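Local coordinates for protein putative deoxyribonuclease yjjV (Escherichia coli, PDB 1ZZM) that probably hydrolyses ester bonds, perhaps those of DNA, as a TatD-type metallo-dependent hydrolase that binds two divalent metal ions, at residues D7-F12 / V95-L100; G64-M69 / I131-R136; A40-N45 / L70-D75; V155-S160 / E205-D210. All coordinates share one frame; numbering follows the deposited sequence.

Overall arrangement
Interactions 1, 2 and 4 meet at the two-zinc centre, and interaction 3 ties together loops beside it. The carboxylate of E97 in interaction 1 spans both zinc ions, which lie 3.2 Å apart (ZN of chain B to ZN of chain C). H133 of interaction 2 and H157 of interaction 4 bind the second ion, and D207 of interaction 4 binds the first more loosely. The centres of interactions 1 and 2 are about 8 Å apart, as are those of 1 and 4. Interaction 3 lies about 11 Å from interaction 2, centre to centre, joined to it by the bond from H73 NE2 to H66 O; its T41 helps line the pocket that holds a polyether molecule.

Interaction 1: D7-F12 / V95-L100; sequences DTHCHF and VGEIGL. With ZN (zinc ion), chain B; ZN (zinc ion), chain C.
H9, H11 and E97 are brought together by the zinc ion of chain B. H9 NE2 reaches this ion at 2.1 Å, H11 NE2 at 2.0 Å. E97 OE1 is the third ligand, 2.0 Å from the metal, and water 1 is a fourth. OE1 comes within 2.9 Å of H11 NE2, but both atoms bind the metal and share no proton. Each ring offers its edge, yet the carboxylate is turned differently against them: its plane stands 87° from the H9 ring and only 17° from that of H11. The two oxygens of E97 let it bridge: its extended chain places OE1 on the zinc of chain B and OE2 on that of chain C, at 2.1 Å.

The two histidines form the His-X-His motif that follows the first barrel strand in TIM-barrel metallo-hydrolases, with E97 presented by strand 95-101 where the chain turns a corner. D207 adds a longer, looser ligand to the first metal, and H133 and H157 join E97 OE2 and two waters on the second.

Hydrogen bonds steady the loop: D7 OD1 accepts from H9 N at 3.1 Å, met from above the carboxylate plane, in an Asx turn, and D7 OD2 bonds to T206 OG1.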
# COMPACT_ATOMS: atom_id res chain seq x y z
N ASP A 7 -0.87 3.99 8.70
CA ASP A 7 -1.66 3.61 7.53
C ASP A 7 -0.61 3.51 6.42
O ASP A 7 -0.14 4.54 5.90
CB ASP A 7 -2.68 4.69 7.16
CG ASP A 7 -3.59 4.27 5.98
OD1 ASP A 7 -3.30 3.25 5.29
OD2 ASP A 7 -4.61 4.95 5.77
N THR A 8 -0.24 2.29 6.05
CA THR A 8 0.76 2.13 4.99
C THR A 8 0.28 2.36 3.55
O THR A 8 1.03 2.14 2.61
CB THR A 8 1.41 0.75 5.05
OG1 THR A 8 0.41 -0.26 4.85
CG2 THR A 8 2.07 0.56 6.45
N HIS A 9 -0.95 2.86 3.37
CA HIS A 9 -1.40 3.05 1.99
C HIS A 9 -2.62 3.98 1.98
O HIS A 9 -3.75 3.55 2.17
CB HIS A 9 -1.80 1.68 1.41
CG HIS A 9 -1.96 1.67 -0.08
ND1 HIS A 9 -1.02 1.13 -0.93
CD2 HIS A 9 -2.97 2.13 -0.87
CE1 HIS A 9 -1.44 1.25 -2.18
NE2 HIS A 9 -2.62 1.86 -2.16
N CYS A 10 -2.37 5.27 1.79
CA CYS A 10 -3.47 6.23 1.73
C CYS A 10 -3.18 7.22 0.62
O CYS A 10 -2.12 7.86 0.61
CB CYS A 10 -3.62 6.96 3.08
SG CYS A 10 -4.93 8.25 3.04
N HIS A 11 -4.13 7.37 -0.31
CA HIS A 11 -3.96 8.30 -1.43
C HIS A 11 -4.37 9.68 -0.92
O HIS A 11 -5.38 10.26 -1.32
CB HIS A 11 -4.84 7.85 -2.59
CG HIS A 11 -4.35 6.57 -3.22
ND1 HIS A 11 -3.28 6.54 -4.08
CD2 HIS A 11 -4.71 5.28 -3.02
CE1 HIS A 11 -2.98 5.29 -4.37
NE2 HIS A 11 -3.84 4.51 -3.74
N PHE A 12 -3.54 10.19 -0.03
CA PHE A 12 -3.79 11.47 0.64
C PHE A 12 -3.70 12.73 -0.22
O PHE A 12 -4.00 13.82 0.27
CB PHE A 12 -2.80 11.57 1.79
CG PHE A 12 -3.24 12.47 2.91
CD1 PHE A 12 -4.22 12.07 3.79
CD2 PHE A 12 -2.64 13.72 3.09
CE1 PHE A 12 -4.62 12.89 4.86
CE2 PHE A 12 -3.02 14.56 4.16
CZ PHE A 12 -4.01 14.15 5.04
N VAL A 95 9.05 2.36 -4.12
CA VAL A 95 8.70 2.59 -5.51
C VAL A 95 7.28 2.11 -5.40
O VAL A 95 6.95 0.92 -5.18
CB VAL A 95 9.49 1.74 -6.47
CG1 VAL A 95 8.87 1.81 -7.88
CG2 VAL A 95 10.92 2.25 -6.49
N GLY A 96 6.41 3.07 -5.51
CA GLY A 96 5.07 2.70 -5.30
C GLY A 96 3.99 3.62 -5.69
O GLY A 96 4.10 4.84 -5.92
N GLU A 97 3.14 2.65 -5.94
CA GLU A 97 1.90 2.09 -6.35
C GLU A 97 2.10 1.68 -7.77
O GLU A 97 1.92 2.44 -8.71
CB GLU A 97 0.55 2.71 -6.08
CG GLU A 97 -0.30 1.40 -6.08
CD GLU A 97 -1.70 1.44 -5.49
OE1 GLU A 97 -2.20 2.51 -5.07
OE2 GLU A 97 -2.31 0.36 -5.45
N ILE A 98 2.60 0.45 -7.87
CA ILE A 98 2.83 -0.19 -9.17
C ILE A 98 2.13 -1.54 -9.02
O ILE A 98 1.74 -1.90 -7.91
CB ILE A 98 4.31 -0.43 -9.45
CG1 ILE A 98 4.88 -1.45 -8.46
CG2 ILE A 98 5.06 0.89 -9.35
CD1 ILE A 98 6.39 -1.61 -8.57
N GLY A 99 1.92 -2.24 -10.13
CA GLY A 99 1.27 -3.52 -10.03
C GLY A 99 0.48 -3.86 -11.29
O GLY A 99 0.79 -3.39 -12.38
N LEU A 100 -0.51 -4.74 -11.11
CA LEU A 100 -1.34 -5.23 -12.19
C LEU A 100 -2.80 -5.20 -11.78
O LEU A 100 -3.13 -5.29 -10.60
CB LEU A 100 -0.96 -6.67 -12.51
CG LEU A 100 0.54 -6.91 -12.73
CD1 LEU A 100 0.75 -8.38 -12.63
CD2 LEU A 100 1.02 -6.33 -14.08
ZN ZN B . -3.74 2.51 -3.80
ZN ZN C . -4.28 -0.38 -5.16
O HOH W 1 -4.91 1.55 -5.15
O HOH W 2 -6.62 -0.84 -4.73

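Interaction 2: G64-M69 / I131-R136; sequences GLHPGM and ILHSRR. With ZN (zinc ion), chain C.
The imidazole of H66 points an edge at the face of H133, with ring centroids 4.5 Å apart. The planes make 51°, so the edge-to-face pair is well tilted from the perpendicular. CE1 of H66 sits over the centre of the H133 ring, 3.7 Å above its plane, and NE2 beside it approaches ND1 of H133 at 3.7 Å. H66 swings across because its CG lies anti to the backbone N (chi1 -162°), which carries the ring from the loop toward the strand. Its rotation is fixed at one edge, where G68 N donates to H66 ND1 at 2.8 Å in the ring plane. Glycine suits position 68, since a CB there would crowd that same nitrogen. At the other edge H66 NE2 lies 3.2 Å from water 1, the water that joins the two zinc ions.

Here a loop following strand 59-63 of the TIM barrel leans over strand 130-135, whose H133 is a metal ligand at the mouth of the barrel. H133 ND1 binds the zinc of chain C at 2.0 Å, while its NE2 is hydrogen-bonded to D101 OD2, a carboxylate that also pairs with R135. Replacing H66 by alanine would probably leave G68 N without its acceptor, take one hydrogen-bond partner from water 1 and uncover this face of the H133 ring.

P67 packs next to H66: its compact ring brings CG to within 3.8 Å of H133 CD2, an oblique carbon contact.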
# COMPACT_ATOMS: atom_id res chain seq x y z
N GLY A 64 5.66 6.05 -8.26
CA GLY A 64 5.51 4.94 -9.16
C GLY A 64 4.31 5.22 -10.03
O GLY A 64 3.56 6.21 -9.82
N LEU A 65 4.08 4.31 -10.97
CA LEU A 65 3.01 4.45 -11.96
C LEU A 65 2.00 3.30 -11.80
O LEU A 65 2.32 2.16 -12.08
CB LEU A 65 3.68 4.42 -13.34
CG LEU A 65 4.87 5.39 -13.55
CD1 LEU A 65 5.54 5.11 -14.89
CD2 LEU A 65 4.39 6.85 -13.53
N HIS A 66 0.78 3.65 -11.37
CA HIS A 66 -0.34 2.76 -11.08
C HIS A 66 -0.95 2.13 -12.33
O HIS A 66 -1.17 2.81 -13.34
CB HIS A 66 -1.39 3.57 -10.28
CG HIS A 66 -2.40 2.74 -9.55
ND1 HIS A 66 -3.29 1.91 -10.19
CD2 HIS A 66 -2.74 2.72 -8.24
CE1 HIS A 66 -4.14 1.41 -9.31
NE2 HIS A 66 -3.83 1.89 -8.11
N PRO A 67 -1.23 0.81 -12.30
CA PRO A 67 -1.81 0.16 -13.49
C PRO A 67 -3.16 0.75 -13.89
O PRO A 67 -3.53 0.71 -15.07
CB PRO A 67 -1.88 -1.32 -13.10
CG PRO A 67 -2.02 -1.29 -11.59
CD PRO A 67 -1.07 -0.16 -11.20
N GLY A 68 -3.85 1.31 -12.91
CA GLY A 68 -5.17 1.89 -13.17
C GLY A 68 -5.08 3.15 -14.00
O GLY A 68 -6.06 3.59 -14.59
N MET A 69 -3.90 3.74 -14.07
CA MET A 69 -3.66 4.95 -14.86
C MET A 69 -2.76 4.63 -16.07
O MET A 69 -2.06 5.52 -16.59
CB MET A 69 -2.97 6.02 -14.00
CG MET A 69 -3.89 6.68 -12.97
SD MET A 69 -4.46 5.63 -11.62
CE MET A 69 -5.32 6.90 -10.56
N ILE A 131 5.41 -1.03 -3.35
CA ILE A 131 4.04 -1.05 -2.84
C ILE A 131 3.27 -1.51 -4.07
O ILE A 131 3.20 -0.83 -5.10
CB ILE A 131 3.57 0.35 -2.38
CG1 ILE A 131 4.21 0.67 -1.02
CG2 ILE A 131 2.03 0.40 -2.27
CD1 ILE A 131 3.83 2.09 -0.45
N LEU A 132 2.68 -2.69 -3.93
CA LEU A 132 2.01 -3.34 -5.03
C LEU A 132 0.50 -3.42 -4.96
O LEU A 132 -0.09 -3.69 -3.90
CB LEU A 132 2.57 -4.76 -5.17
CG LEU A 132 4.06 -4.91 -5.43
CD1 LEU A 132 4.51 -6.33 -5.00
CD2 LEU A 132 4.36 -4.64 -6.92
N HIS A 133 -0.09 -3.22 -6.14
CA HIS A 133 -1.53 -3.30 -6.38
C HIS A 133 -1.71 -4.59 -7.18
O HIS A 133 -0.95 -4.86 -8.12
CB HIS A 133 -1.97 -2.12 -7.26
CG HIS A 133 -3.43 -2.13 -7.62
ND1 HIS A 133 -4.40 -1.51 -6.86
CD2 HIS A 133 -4.08 -2.62 -8.70
CE1 HIS A 133 -5.57 -1.62 -7.45
NE2 HIS A 133 -5.41 -2.29 -8.57
N SER A 134 -2.71 -5.37 -6.81
CA SER A 134 -2.97 -6.62 -7.52
C SER A 134 -4.46 -6.89 -7.43
O SER A 134 -5.02 -7.04 -6.35
CB SER A 134 -2.21 -7.79 -6.89
OG SER A 134 -2.33 -8.97 -7.72
N ARG A 135 -5.11 -6.95 -8.58
CA ARG A 135 -6.53 -7.21 -8.56
C ARG A 135 -6.78 -8.27 -9.64
O ARG A 135 -6.71 -7.98 -10.85
CB ARG A 135 -7.27 -5.92 -8.88
CG ARG A 135 -8.76 -6.10 -9.03
CD ARG A 135 -9.29 -4.93 -9.82
NE ARG A 135 -10.42 -4.30 -9.18
CZ ARG A 135 -10.73 -3.02 -9.35
NH1 ARG A 135 -9.97 -2.26 -10.14
NH2 ARG A 135 -11.78 -2.52 -8.72
N ARG A 136 -7.05 -9.49 -9.17
CA ARG A 136 -7.29 -10.63 -10.05
C ARG A 136 -6.04 -11.02 -10.82
O ARG A 136 -6.12 -11.67 -11.86
CB ARG A 136 -8.41 -10.31 -11.04
CG ARG A 136 -9.80 -10.23 -10.41
CD ARG A 136 -10.86 -9.83 -11.44
NE ARG A 136 -12.22 -9.99 -10.90
CZ ARG A 136 -13.17 -9.06 -10.97
NH1 ARG A 136 -12.94 -7.89 -11.55
NH2 ARG A 136 -14.37 -9.32 -10.44
ZN ZN C . -4.28 -0.38 -5.16
O HOH W 1 -4.91 1.55 -5.15
O HOH W 2 -6.62 -0.84 -4.73

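Interaction 3: A40-N45 / L70-D75; sequences ATEAEN and LEKHSD
NZ of K72 is gripped by E42 and by water 4. Its salt bridge to E42 OE2 measures 2.5 Å, shorter than usual, so its exact length is doubtful; it uses the syn lone pair of that oxygen. Water 4 accepts from K72 NZ at 3.1 Å and links it onward to the carboxylate of E44. The lysine chain passes obliquely across the E42 carboxylate. E42 holds CG between its own backbone N and carbonyl carbon (chi1 66°), and from there its extended chain sends the carboxylate outward to K72.

Deeper in, the H73 ring brings its CE1 edge up to segment 40-45: T41 O lies 3.2 Å from H73 CE1, and E42 CB packs on the same atom at 3.7 Å. Histidine suits this place because both nitrogens find work. ND1 of H73 is 2.8 Å from water 3, which accepts from A43 N and so stitches the segments together; NE2 is hydrogen-bonded to H66 O.

The two segments are loops following strands 33-39 and 59-63 of the barrel, and S74 is the N-cap of helix 75-87. Chemically, the lysine's charge probably favours the ionised form of the largely buried E42, while the exposed lysine keeps a hydrated side and the H73 ring, with T41 O at its edge and hydrogen bonds through both nitrogens, ties the two loops together in the interior.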
# COMPACT_ATOMS: atom_id res chain seq x y z
N ALA A 40 2.19 7.30 -5.03
CA ALA A 40 1.70 8.07 -6.19
C ALA A 40 1.02 7.14 -7.18
O ALA A 40 1.15 5.91 -7.08
CB ALA A 40 2.82 8.80 -6.86
N THR A 41 0.31 7.73 -8.15
CA THR A 41 -0.40 6.98 -9.18
C THR A 41 0.10 7.24 -10.59
O THR A 41 -0.09 6.43 -11.50
CB THR A 41 -1.90 7.33 -9.18
OG1 THR A 41 -2.04 8.76 -9.32
CG2 THR A 41 -2.56 6.84 -7.83
N GLU A 42 0.76 8.38 -10.77
CA GLU A 42 1.24 8.77 -12.10
C GLU A 42 2.20 9.92 -11.98
O GLU A 42 2.15 10.66 -11.01
CB GLU A 42 0.06 9.19 -13.00
CG GLU A 42 -0.65 10.47 -12.54
CD GLU A 42 -1.75 10.90 -13.52
OE1 GLU A 42 -1.42 11.31 -14.66
OE2 GLU A 42 -2.93 10.80 -13.15
N ALA A 43 3.04 10.09 -13.00
CA ALA A 43 4.10 11.10 -12.98
C ALA A 43 3.58 12.52 -12.76
O ALA A 43 4.24 13.31 -12.12
CB ALA A 43 4.92 11.04 -14.30
N GLU A 44 2.41 12.82 -13.28
CA GLU A 44 1.87 14.15 -13.10
C GLU A 44 1.59 14.46 -11.62
O GLU A 44 1.54 15.63 -11.25
CB GLU A 44 0.60 14.32 -13.92
CG GLU A 44 -0.18 15.56 -13.59
CD GLU A 44 -1.35 15.76 -14.52
OE1 GLU A 44 -2.20 14.85 -14.62
OE2 GLU A 44 -1.43 16.84 -15.15
N ASN A 45 1.44 13.43 -10.78
CA ASN A 45 1.21 13.63 -9.35
C ASN A 45 2.49 13.51 -8.50
O ASN A 45 2.42 13.64 -7.27
CB ASN A 45 0.18 12.63 -8.81
CG ASN A 45 -1.17 12.80 -9.44
OD1 ASN A 45 -1.43 13.84 -10.02
ND2 ASN A 45 -2.05 11.78 -9.34
N LEU A 70 -2.81 3.39 -16.54
CA LEU A 70 -1.94 2.97 -17.64
C LEU A 70 -1.93 3.91 -18.84
O LEU A 70 -0.88 4.15 -19.44
CB LEU A 70 -2.31 1.55 -18.11
CG LEU A 70 -1.34 1.00 -19.17
CD1 LEU A 70 0.04 0.91 -18.56
CD2 LEU A 70 -1.78 -0.36 -19.68
N GLU A 71 -3.10 4.45 -19.18
CA GLU A 71 -3.20 5.32 -20.33
C GLU A 71 -2.37 6.59 -20.24
O GLU A 71 -2.05 7.19 -21.26
CB GLU A 71 -4.66 5.70 -20.60
CG GLU A 71 -5.55 4.51 -20.96
CD GLU A 71 -6.96 4.94 -21.37
OE1 GLU A 71 -7.55 5.83 -20.70
OE2 GLU A 71 -7.49 4.39 -22.37
N LYS A 72 -2.00 6.98 -19.02
CA LYS A 72 -1.22 8.18 -18.79
C LYS A 72 0.29 7.95 -18.75
O LYS A 72 1.05 8.90 -18.82
CB LYS A 72 -1.67 8.82 -17.47
CG LYS A 72 -3.13 9.26 -17.43
CD LYS A 72 -3.57 9.53 -15.99
CE LYS A 72 -4.63 10.65 -15.90
NZ LYS A 72 -5.06 10.89 -14.48
N HIS A 73 0.72 6.70 -18.67
CA HIS A 73 2.15 6.41 -18.56
C HIS A 73 2.90 6.28 -19.87
O HIS A 73 2.55 5.44 -20.72
CB HIS A 73 2.36 5.14 -17.72
CG HIS A 73 1.56 5.13 -16.45
ND1 HIS A 73 1.38 6.25 -15.68
CD2 HIS A 73 0.94 4.12 -15.80
CE1 HIS A 73 0.67 5.94 -14.60
NE2 HIS A 73 0.39 4.65 -14.65
N SER A 74 3.93 7.10 -20.02
CA SER A 74 4.76 7.12 -21.23
C SER A 74 6.21 6.89 -20.84
O SER A 74 6.52 6.77 -19.65
CB SER A 74 4.66 8.48 -21.92
OG SER A 74 5.07 9.54 -21.06
N ASP A 75 7.10 6.81 -21.83
CA ASP A 75 8.52 6.63 -21.53
C ASP A 75 8.99 7.86 -20.75
O ASP A 75 9.92 7.78 -19.94
CB ASP A 75 9.35 6.48 -22.82
CG ASP A 75 9.15 5.12 -23.49
OD1 ASP A 75 8.73 4.15 -22.82
OD2 ASP A 75 9.42 5.02 -24.71
O HOH W 3 2.41 8.87 -15.68
O HOH W 4 -4.34 13.84 -15.19

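Interaction 4: V155-S160 / E205-D210; sequences VVHGFS and ETDAPD. With ZN (zinc ion), chain C.
The side chain of H157 lies between E205 and the zinc of chain C. Its CB is 3.3 Å from E205 OE1. H157 ND1 donates to E205 OE2 at 2.7 Å; the bond is nearly straight (172°), lies in the ring plane and uses the syn lone pair of E205 OE2. Ring and carboxylate are almost coplanar, 17° apart. At the ring edge, CE1 lies 3.5 Å from D207 OD2, and NE2 at the tip binds the zinc at 2.1 Å. Its chi1 of 108° is not staggered, which suggests that the bonds at both nitrogens set the ring.

E205 OE1 also accepts from G158 N at 2.9 Å. Glycine fits here, for phi is positive and a CB would press on OE2 and clash with H157 ND1. A glutamine in place of E205, lacking the negative charge, would probably hold H157 ND1 less firmly and leave the ring less well aligned on the zinc.

D207 OD2 accepts from water 2 at 2.9 Å, tying the first-metal ligand to the second metal's shell. A second-shell carboxylate orienting a metal-bound histidine is familiar in zinc sites, here in the two-metal centre of a TatD-type TIM barrel.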
# COMPACT_ATOMS: atom_id res chain seq x y z
N VAL A 155 5.21 -4.91 -0.22
CA VAL A 155 3.91 -5.30 0.33
C VAL A 155 2.90 -5.43 -0.82
O VAL A 155 2.91 -4.63 -1.76
CB VAL A 155 3.35 -4.21 1.34
CG1 VAL A 155 3.39 -2.80 0.71
CG2 VAL A 155 1.91 -4.55 1.75
N VAL A 156 2.06 -6.46 -0.77
CA VAL A 156 0.98 -6.58 -1.74
C VAL A 156 -0.15 -5.94 -0.95
O VAL A 156 -0.72 -6.52 -0.03
CB VAL A 156 0.64 -8.02 -2.09
CG1 VAL A 156 -0.64 -8.02 -3.00
CG2 VAL A 156 1.81 -8.63 -2.87
N HIS A 157 -0.47 -4.70 -1.29
CA HIS A 157 -1.49 -3.96 -0.54
C HIS A 157 -2.94 -4.39 -0.78
O HIS A 157 -3.24 -5.06 -1.78
CB HIS A 157 -1.33 -2.46 -0.84
CG HIS A 157 -2.41 -1.89 -1.70
ND1 HIS A 157 -3.64 -1.52 -1.19
CD2 HIS A 157 -2.48 -1.70 -3.04
CE1 HIS A 157 -4.42 -1.11 -2.19
NE2 HIS A 157 -3.74 -1.22 -3.32
N GLY A 158 -3.81 -4.04 0.17
CA GLY A 158 -5.24 -4.31 0.07
C GLY A 158 -5.55 -5.71 -0.38
O GLY A 158 -6.46 -5.93 -1.15
N PHE A 159 -4.81 -6.67 0.14
CA PHE A 159 -4.99 -8.04 -0.27
C PHE A 159 -6.37 -8.66 -0.09
O PHE A 159 -6.99 -8.55 0.97
CB PHE A 159 -3.98 -8.95 0.45
CG PHE A 159 -4.06 -10.40 0.01
CD1 PHE A 159 -3.37 -10.83 -1.12
CD2 PHE A 159 -4.87 -11.31 0.69
CE1 PHE A 159 -3.49 -12.16 -1.58
CE2 PHE A 159 -5.00 -12.63 0.24
CZ PHE A 159 -4.31 -13.05 -0.90
N SER A 160 -6.83 -9.31 -1.15
CA SER A 160 -8.07 -10.07 -1.07
C SER A 160 -7.80 -11.25 -1.97
O SER A 160 -7.42 -11.08 -3.13
CB SER A 160 -9.29 -9.31 -1.60
OG SER A 160 -10.41 -10.19 -1.50
N GLU A 205 -3.54 -0.77 6.69
CA GLU A 205 -3.75 0.27 5.68
C GLU A 205 -5.22 0.53 5.52
O GLU A 205 -6.04 -0.16 6.13
CB GLU A 205 -3.25 -0.17 4.30
CG GLU A 205 -4.14 -1.28 3.72
CD GLU A 205 -3.76 -1.70 2.32
OE1 GLU A 205 -2.68 -2.29 2.15
OE2 GLU A 205 -4.54 -1.44 1.39
N THR A 206 -5.55 1.54 4.70
CA THR A 206 -6.95 1.83 4.35
C THR A 206 -7.23 1.91 2.84
O THR A 206 -8.33 1.59 2.39
CB THR A 206 -7.48 3.20 4.89
OG1 THR A 206 -6.68 4.26 4.34
CG2 THR A 206 -7.50 3.23 6.44
N ASP A 207 -6.23 2.33 2.07
CA ASP A 207 -6.35 2.62 0.64
C ASP A 207 -7.36 3.79 0.50
O ASP A 207 -7.99 3.95 -0.53
CB ASP A 207 -6.83 1.42 -0.22
CG ASP A 207 -6.61 1.66 -1.73
OD1 ASP A 207 -5.80 2.53 -2.10
OD2 ASP A 207 -7.22 0.97 -2.57
N ALA A 208 -7.51 4.59 1.55
CA ALA A 208 -8.45 5.73 1.46
C ALA A 208 -8.04 6.64 0.31
O ALA A 208 -6.86 6.88 0.07
CB ALA A 208 -8.47 6.53 2.78
N PRO A 209 -9.02 7.27 -0.36
CA PRO A 209 -10.46 7.23 -0.13
C PRO A 209 -11.21 6.01 -0.65
O PRO A 209 -12.42 5.93 -0.51
CB PRO A 209 -10.92 8.53 -0.79
CG PRO A 209 -10.11 8.53 -2.01
CD PRO A 209 -8.71 8.15 -1.50
N ASP A 210 -10.52 5.06 -1.27
CA ASP A 210 -11.25 3.88 -1.77
C ASP A 210 -11.38 2.81 -0.67
O ASP A 210 -10.95 3.04 0.46
CB ASP A 210 -10.54 3.30 -3.00
CG ASP A 210 -10.44 4.31 -4.15
OD1 ASP A 210 -11.31 5.22 -4.24
OD2 ASP A 210 -9.51 4.19 -4.97
ZN ZN C . -4.28 -0.38 -5.16
O HOH W 1 -4.91 1.55 -5.15
O HOH W 2 -6.62 -0.84 -4.73